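Soluble lytic transglycosylase B3 (Pseudomonas aeruginosa, PDB 5ANZ) probably cleaves the glycan strands of bacterial peptidoglycan as a lytic transglycosylase, and binds a calcium ion in its lysozyme-like catalytic domain. Local coordinates at residues A120-E125 and D233-T238; D135-I140 and N240-S245. All coordinates share one frame; numbering follows the deposited sequence.

Contact 1: residues A120-E125 and D233-T238; sequences ARILGE and DALAST. With CA (calcium ion), chain B.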
ATOM      1  N   ALA A 120      13.322   2.353  21.371  1.00 28.60           N
ATOM      2  CA  ALA A 120      13.370   0.939  21.749  1.00 30.91           C
ATOM      3  C   ALA A 120      12.395   0.600  22.878  1.00 34.58           C
ATOM      4  O   ALA A 120      11.759  -0.449  22.850  1.00 30.96           O
ATOM      5  CB  ALA A 120      14.795   0.540  22.145  1.00 29.10           C
ATOM      6  N   ARG A 121      12.277   1.476  23.871  1.00 35.64           N
ATOM      7  CA  ARG A 121      11.395   1.191  25.003  1.00 29.43           C
ATOM      8  C   ARG A 121       9.932   1.130  24.563  1.00 29.46           C
ATOM      9  O   ARG A 121       9.244   0.141  24.811  1.00 32.76           O
ATOM     10  CB  ARG A 121      11.553   2.225  26.106  1.00 31.31           C
ATOM     11  CG  ARG A 121      10.721   1.859  27.322  1.00 39.72           C
ATOM     12  CD  ARG A 121      10.977   2.798  28.473  1.00 56.36           C
ATOM     13  NE  ARG A 121      10.171   4.012  28.394  1.00 71.71           N
ATOM     14  CZ  ARG A 121      10.097   4.915  29.368  1.00 83.10           C
ATOM     15  NH1 ARG A 121      10.780   4.736  30.493  1.00 78.19           N
ATOM     16  NH2 ARG A 121       9.336   5.992  29.221  1.00 86.98           N
ATOM     17  N   ILE A 122       9.459   2.189  23.914  1.00 28.10           N
ATOM     18  CA  ILE A 122       8.113   2.211  23.350  1.00 26.51           C
ATOM     19  C   ILE A 122       7.840   1.025  22.412  1.00 25.71           C
ATOM     20  O   ILE A 122       6.819   0.357  22.527  1.00 25.36           O
ATOM     21  CB  ILE A 122       7.860   3.519  22.588  1.00 28.54           C
ATOM     22  CG1 ILE A 122       7.620   4.662  23.578  1.00 38.22           C
ATOM     23  CG2 ILE A 122       6.669   3.378  21.654  1.00 34.23           C
ATOM     24  CD1 ILE A 122       7.469   6.007  22.907  1.00 44.03           C
ATOM     25  N   LEU A 123       8.763   0.753  21.500  1.00 26.15           N
ATOM     26  CA  LEU A 123       8.557  -0.334  20.548  1.00 23.23           C
ATOM     27  C   LEU A 123       8.463  -1.680  21.248  1.00 28.28           C
ATOM     28  O   LEU A 123       7.704  -2.560  20.826  1.00 27.13           O
ATOM     29  CB  LEU A 123       9.671  -0.337  19.498  1.00 25.06           C
ATOM     30  CG  LEU A 123       9.564   0.806  18.487  1.00 25.48           C
ATOM     31  CD1 LEU A 123      10.870   1.020  17.730  1.00 29.77           C
ATOM     32  CD2 LEU A 123       8.420   0.512  17.514  1.00 27.23           C
ATOM     33  N   GLY A 124       9.228  -1.842  22.326  1.00 28.97           N
ATOM     34  CA  GLY A 124       9.175  -3.072  23.100  1.00 37.12           C
ATOM     35  C   GLY A 124       7.810  -3.248  23.731  1.00 34.76           C
ATOM     36  O   GLY A 124       7.238  -4.333  23.711  1.00 36.85           O
ATOM     37  N   GLU A 125       7.285  -2.166  24.295  1.00 29.32           N
ATOM     38  CA  GLU A 125       5.969  -2.185  24.914  1.00 32.12           C
ATOM     39  C   GLU A 125       4.871  -2.396  23.864  1.00 34.10           C
ATOM     40  O   GLU A 125       3.863  -3.046  24.133  1.00 36.55           O
ATOM     41  CB  GLU A 125       5.741  -0.891  25.702  1.00 31.13           C
ATOM     42  CG  GLU A 125       6.731  -0.758  26.857  1.00 46.92           C
ATOM     43  CD  GLU A 125       6.626   0.555  27.614  1.00 48.75           C
ATOM     44  OE1 GLU A 125       6.108   1.539  27.051  1.00 44.83           O
ATOM     45  OE2 GLU A 125       7.067   0.594  28.784  1.00 47.93           O
ATOM     46  N   ASP A 233       1.904   7.239  20.216  1.00 20.73           N
ATOM     47  CA  ASP A 233       0.568   7.043  19.629  1.00 18.72           C
ATOM     48  C   ASP A 233       0.670   6.526  18.203  1.00 22.00           C
ATOM     49  O   ASP A 233      -0.074   5.641  17.787  1.00 21.16           O
ATOM     50  CB  ASP A 233      -0.247   8.342  19.617  1.00 20.49           C
ATOM     51  CG  ASP A 233      -0.613   8.857  21.017  1.00 24.98           C
ATOM     52  OD1 ASP A 233      -0.402   8.176  22.059  1.00 25.36           O
ATOM     53  OD2 ASP A 233      -1.161   9.985  21.045  1.00 21.90           O
ATOM     54  N   ALA A 234       1.587   7.089  17.431  1.00 18.61           N
ATOM     55  CA  ALA A 234       1.737   6.670  16.037  1.00 17.85           C
ATOM     56  C   ALA A 234       2.149   5.208  15.922  1.00 16.62           C
ATOM     57  O   ALA A 234       1.574   4.465  15.137  1.00 19.59           O
ATOM     58  CB  ALA A 234       2.779   7.551  15.319  1.00 19.07           C
ATOM     59  N   LEU A 235       3.165   4.822  16.685  1.00 17.17           N
ATOM     60  CA  LEU A 235       3.680   3.458  16.616  1.00 18.62           C
ATOM     61  C   LEU A 235       2.632   2.458  17.128  1.00 17.00           C
ATOM     62  O   LEU A 235       2.432   1.407  16.525  1.00 18.89           O
ATOM     63  CB  LEU A 235       4.995   3.342  17.403  1.00 18.89           C
ATOM     64  CG  LEU A 235       6.155   4.174  16.817  1.00 20.67           C
ATOM     65  CD1 LEU A 235       7.370   4.218  17.782  1.00 20.44           C
ATOM     66  CD2 LEU A 235       6.549   3.639  15.439  1.00 23.14           C
ATOM     67  N   ALA A 236       1.961   2.797  18.218  1.00 19.71           N
ATOM     68  CA  ALA A 236       0.943   1.890  18.743  1.00 17.78           C
ATOM     69  C   ALA A 236      -0.221   1.777  17.771  1.00 21.19           C
ATOM     70  O   ALA A 236      -0.805   0.689  17.624  1.00 19.48           O
ATOM     71  CB  ALA A 236       0.462   2.364  20.095  1.00 19.01           C
ATOM     72  N   SER A 237      -0.572   2.892  17.121  1.00 17.63           N
ATOM     73  CA  SER A 237      -1.656   2.887  16.151  1.00 17.09           C
ATOM     74  C   SER A 237      -1.319   1.990  14.969  1.00 17.55           C
ATOM     75  O   SER A 237      -2.155   1.213  14.506  1.00 18.38           O
ATOM     76  CB  SER A 237      -1.969   4.313  15.661  1.00 18.80           C
ATOM     77  OG  SER A 237      -2.402   5.128  16.734  1.00 20.26           O
ATOM     78  N   THR A 238      -0.087   2.093  14.485  1.00 17.71           N
ATOM     79  CA  THR A 238       0.358   1.272  13.369  1.00 17.92           C
ATOM     80  C   THR A 238       0.265  -0.200  13.731  1.00 17.81           C
ATOM     81  O   THR A 238      -0.217  -1.016  12.939  1.00 17.38           O
ATOM     82  CB  THR A 238       1.789   1.627  12.984  1.00 17.83           C
ATOM     83  OG1 THR A 238       1.835   3.011  12.615  1.00 22.69           O
ATOM     84  CG2 THR A 238       2.279   0.756  11.802  1.00 19.30           C
TER
HETATM   85 CA    CA B 501      -1.732  10.285  23.347  1.00 24.74          CA
HETATM   86  O   HOH W   1      -0.673  12.345  22.874  1.00 26.80           O
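Leu235 turns its CG away from its own carbonyl carbon (chi1 -65°), and its CD1 methyl then reaches helix 120-130 between Ile122 and Leu123. In Ile122 a chi1 of -76° sets CG1 beside the backbone N and leaves the branch methyl CG2 anti to it; CG2 faces Leu235. The contact is made of these three aliphatic side chains, and no hydrogen bond crosses it. Leu123 CD2 lies 3.9 Å from Leu235 CD1 and also approaches the CD2 methyl of that leucine. Ile122 CG2 meets Leu235 CD1 at 4.0 Å, with the two side chains at about a right angle. The Leu123 CB does not point at helix 231-244, but its branched end bends nearer.

Asp233 points away from helix 120-130 and serves the calcium site. Asp233 binds the ion with both carboxylate oxygens, unevenly: Asp233 OD2 is 2.4 Å and Asp233 OD1 2.8 Å from the calcium. Water 1 is another ligand, and the side chains of Asp218, Asp220 and Asp222 and the backbone O of Lys224 complete the site. Phe219 N and Asp226 N donate hydrogen bonds to the same carboxylate, which should help to fix its rotation. One turn later Ser237 OG bonds back to Asp233 O at 2.6 Å. Ser237 N reaches that oxygen from the opposite face of the carbonyl plane. Thr238 OG1 makes the same kind of bond to Ala234 O, 2.9 Å long.

The contact joins helix 120-130 to helix 231-244, which supplies Asp233 to the calcium site. The Asp-x-Asp-x-Asp-x-Lys spacing of the other ligands is consistent with an EF-hand-like loop. Phe219 of this loop packs on Ile122, and helix 134-145 packs against both leucines: Val138 touches Leu123, and Val137 and Trp141 touch Leu235.

Contact 2: residues D135-I140 and N240-S245; sequences DAVVAI and NYLKAS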
ATOM      1  N   ASP A 135      10.107  -4.410  13.895  1.00 19.80           N
ATOM      2  CA  ASP A 135      10.754  -4.096  12.623  1.00 17.60           C
ATOM      3  C   ASP A 135       9.712  -3.827  11.556  1.00 18.61           C
ATOM      4  O   ASP A 135       9.905  -2.972  10.688  1.00 18.10           O
ATOM      5  CB  ASP A 135      11.683  -5.221  12.167  1.00 21.06           C
ATOM      6  CG  ASP A 135      12.953  -5.327  13.010  1.00 38.39           C
ATOM      7  OD1 ASP A 135      13.253  -4.400  13.800  1.00 38.00           O
ATOM      8  OD2 ASP A 135      13.662  -6.348  12.861  1.00 41.42           O
ATOM      9  N   ALA A 136       8.584  -4.533  11.627  1.00 17.98           N
ATOM     10  CA  ALA A 136       7.505  -4.315  10.668  1.00 17.32           C
ATOM     11  C   ALA A 136       6.791  -2.983  10.925  1.00 16.49           C
ATOM     12  O   ALA A 136       6.510  -2.257   9.980  1.00 18.69           O
ATOM     13  CB  ALA A 136       6.502  -5.457  10.707  1.00 19.76           C
ATOM     14  N   VAL A 137       6.526  -2.668  12.191  1.00 16.87           N
ATOM     15  CA  VAL A 137       5.955  -1.356  12.555  1.00 17.44           C
ATOM     16  C   VAL A 137       6.841  -0.225  12.041  1.00 16.90           C
ATOM     17  O   VAL A 137       6.360   0.724  11.413  1.00 16.00           O
ATOM     18  CB  VAL A 137       5.784  -1.232  14.074  1.00 17.07           C
ATOM     19  CG1 VAL A 137       5.288   0.169  14.459  1.00 19.24           C
ATOM     20  CG2 VAL A 137       4.783  -2.264  14.586  1.00 21.01           C
ATOM     21  N   VAL A 138       8.144  -0.326  12.281  1.00 15.77           N
ATOM     22  CA  VAL A 138       9.040   0.731  11.845  1.00 16.16           C
ATOM     23  C   VAL A 138       9.161   0.766  10.314  1.00 16.93           C
ATOM     24  O   VAL A 138       9.265   1.835   9.728  1.00 15.96           O
ATOM     25  CB  VAL A 138      10.427   0.601  12.518  1.00 16.49           C
ATOM     26  CG1 VAL A 138      11.457   1.543  11.874  1.00 17.79           C
ATOM     27  CG2 VAL A 138      10.293   0.917  14.030  1.00 17.44           C
ATOM     28  N   ALA A 139       9.100  -0.391   9.653  1.00 14.85           N
ATOM     29  CA  ALA A 139       9.156  -0.375   8.198  1.00 14.76           C
ATOM     30  C   ALA A 139       7.943   0.329   7.605  1.00 17.41           C
ATOM     31  O   ALA A 139       8.065   1.068   6.641  1.00 16.78           O
ATOM     32  CB  ALA A 139       9.274  -1.810   7.646  1.00 19.90           C
ATOM     33  N   ILE A 140       6.766   0.084   8.172  1.00 16.22           N
ATOM     34  CA  ILE A 140       5.552   0.745   7.672  1.00 16.57           C
ATOM     35  C   ILE A 140       5.694   2.263   7.868  1.00 16.41           C
ATOM     36  O   ILE A 140       5.362   3.060   6.978  1.00 17.54           O
ATOM     37  CB  ILE A 140       4.295   0.221   8.402  1.00 15.52           C
ATOM     38  CG1 ILE A 140       3.974  -1.237   8.013  1.00 20.51           C
ATOM     39  CG2 ILE A 140       3.078   1.153   8.127  1.00 18.61           C
ATOM     40  CD1 ILE A 140       3.222  -1.449   6.694  1.00 25.34           C
ATOM     41  N   ASN A 240      -1.561  -1.605  16.105  1.00 17.34           N
ATOM     42  CA  ASN A 240      -2.958  -1.987  16.286  1.00 18.50           C
ATOM     43  C   ASN A 240      -3.621  -2.332  14.936  1.00 19.08           C
ATOM     44  O   ASN A 240      -4.382  -3.304  14.814  1.00 20.76           O
ATOM     45  CB  ASN A 240      -3.706  -0.846  16.986  1.00 18.28           C
ATOM     46  CG  ASN A 240      -5.087  -1.245  17.410  1.00 21.88           C
ATOM     47  OD1 ASN A 240      -5.275  -2.293  18.006  1.00 22.90           O
ATOM     48  ND2 ASN A 240      -6.069  -0.415  17.101  1.00 27.70           N
ATOM     49  N   TYR A 241      -3.327  -1.538  13.917  1.00 18.07           N
ATOM     50  CA  TYR A 241      -3.888  -1.755  12.583  1.00 16.78           C
ATOM     51  C   TYR A 241      -3.297  -3.028  11.952  1.00 21.25           C
ATOM     52  O   TYR A 241      -4.026  -3.837  11.362  1.00 20.90           O
ATOM     53  CB  TYR A 241      -3.640  -0.525  11.690  1.00 20.19           C
ATOM     54  CG  TYR A 241      -4.320  -0.575  10.329  1.00 22.22           C
ATOM     55  CD1 TYR A 241      -3.732  -1.223   9.254  1.00 30.75           C
ATOM     56  CD2 TYR A 241      -5.547   0.038  10.126  1.00 34.08           C
ATOM     57  CE1 TYR A 241      -4.352  -1.260   8.015  1.00 34.20           C
ATOM     58  CE2 TYR A 241      -6.173  -0.001   8.896  1.00 35.35           C
ATOM     59  CZ  TYR A 241      -5.571  -0.644   7.845  1.00 33.31           C
ATOM     60  OH  TYR A 241      -6.195  -0.669   6.617  1.00 33.16           O
ATOM     61  N   LEU A 242      -1.989  -3.232  12.097  1.00 20.16           N
ATOM     62  CA  LEU A 242      -1.403  -4.477  11.589  1.00 16.87           C
ATOM     63  C   LEU A 242      -1.983  -5.705  12.285  1.00 18.36           C
ATOM     64  O   LEU A 242      -2.205  -6.746  11.651  1.00 20.10           O
ATOM     65  CB  LEU A 242       0.123  -4.471  11.750  1.00 17.60           C
ATOM     66  CG  LEU A 242       0.855  -3.577  10.749  1.00 24.24           C
ATOM     67  CD1 LEU A 242       2.341  -3.483  11.156  1.00 26.38           C
ATOM     68  CD2 LEU A 242       0.719  -4.091   9.289  1.00 25.10           C
ATOM     69  N   LYS A 243      -2.217  -5.603  13.589  1.00 17.45           N
ATOM     70  CA  LYS A 243      -2.724  -6.745  14.325  1.00 20.01           C
ATOM     71  C   LYS A 243      -4.157  -7.024  13.881  1.00 23.18           C
ATOM     72  O   LYS A 243      -4.528  -8.188  13.691  1.00 23.50           O
ATOM     73  CB  LYS A 243      -2.646  -6.515  15.845  1.00 19.40           C
ATOM     74  CG  LYS A 243      -3.138  -7.685  16.711  1.00 25.42           C
ATOM     75  CD  LYS A 243      -2.213  -8.923  16.566  1.00 27.94           C
ATOM     76  CE  LYS A 243      -2.726 -10.119  17.392  1.00 39.91           C
ATOM     77  NZ  LYS A 243      -2.602  -9.920  18.871  1.00 36.37           N
ATOM     78  N   ALA A 244      -4.952  -5.963  13.713  1.00 21.12           N
ATOM     79  CA  ALA A 244      -6.340  -6.120  13.252  1.00 22.04           C
ATOM     80  C   ALA A 244      -6.366  -6.732  11.854  1.00 23.87           C
ATOM     81  O   ALA A 244      -7.324  -7.421  11.484  1.00 26.88           O
ATOM     82  CB  ALA A 244      -7.067  -4.776  13.252  1.00 23.50           C
ATOM     83  N   SER A 245      -5.301  -6.485  11.092  1.00 22.80           N
ATOM     84  CA  SER A 245      -5.167  -6.968   9.718  1.00 21.50           C
ATOM     85  C   SER A 245      -4.606  -8.380   9.644  1.00 22.56           C
ATOM     86  O   SER A 245      -4.436  -8.913   8.540  1.00 24.45           O
ATOM     87  CB  SER A 245      -4.264  -6.024   8.902  1.00 25.44           C
ATOM     88  OG  SER A 245      -4.833  -4.718   8.791  1.00 25.11           O
TER
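Leu242 packs against Ala136, Val137 and Ile140 inside the lysozyme-like transglycosylase domain, where helix 134-145 and the end of helix 231-244 meet in a helix-helix contact. The axes of segments 135-140 and 240-244 come within 11.0 Å, and their directions differ by 113°. This wide spacing is bridged mainly by the leucine side chain.

The interaction across the contact is apolar. Leu242 CD1 is the touching atom in each pair. Leu242 CD1 lies 4.2 Å from Ile140 CG1 and 4.4 Å from Val137 CG2. The Ile140 and Leu242 side chains run past each other in opposite directions. The Leu242 CG lies anti to its carbonyl carbon (chi1 -75°), which carries the branched end toward helix 134-145. Ala136 adds a looser approach through its backbone. All four residues are buried. Tyr332 and Val336 of helix 330-343 cover Ile140.

Aromatic contacts link the same helix end to the saccharide site. Tyr241 packs edge-to-face with Tyr215 and with Tyr326, which also touches Ile140 and binds N-acetyl-D-glucosamine in another structure of this protein; no sugar is bound here.

Polar bonds lie beside the apolar contact and do not cross it. Asp135 forms a salt bridge with Lys344, and Tyr241 OH is hydrogen-bonded to Lys325 O. At the end of helix 231-244, Ser245 folds back on Tyr241: Ser245 OG donates to Tyr241 O at 2.8 Å from above the carbonyl plane, while Ser245 N reaches the same oxygen from the opposite face.

Contacts 1 and 2 are centred about 10 Å apart and share helix 231-244. Contact 1 uses its earlier turns and contact 2 its end. Their other partners, helices 120-130 and 134-145, follow each other in the chain. The two contacts touch directly: Leu123 CD1 packs on Val138 CG2 at 3.7 Å, and Thr238 CG2 on Ile140 CG2 at 3.8 Å. Helix 231-244 carries Asp233 of the calcium site near its start, and its far end packs on helix 134-145. There the Ile140 side chain lies about 4 Å from that of Tyr326 of the N-acetyl-D-glucosamine site, whereas the Leu235 side chain of contact 1 is about 9 Å from it.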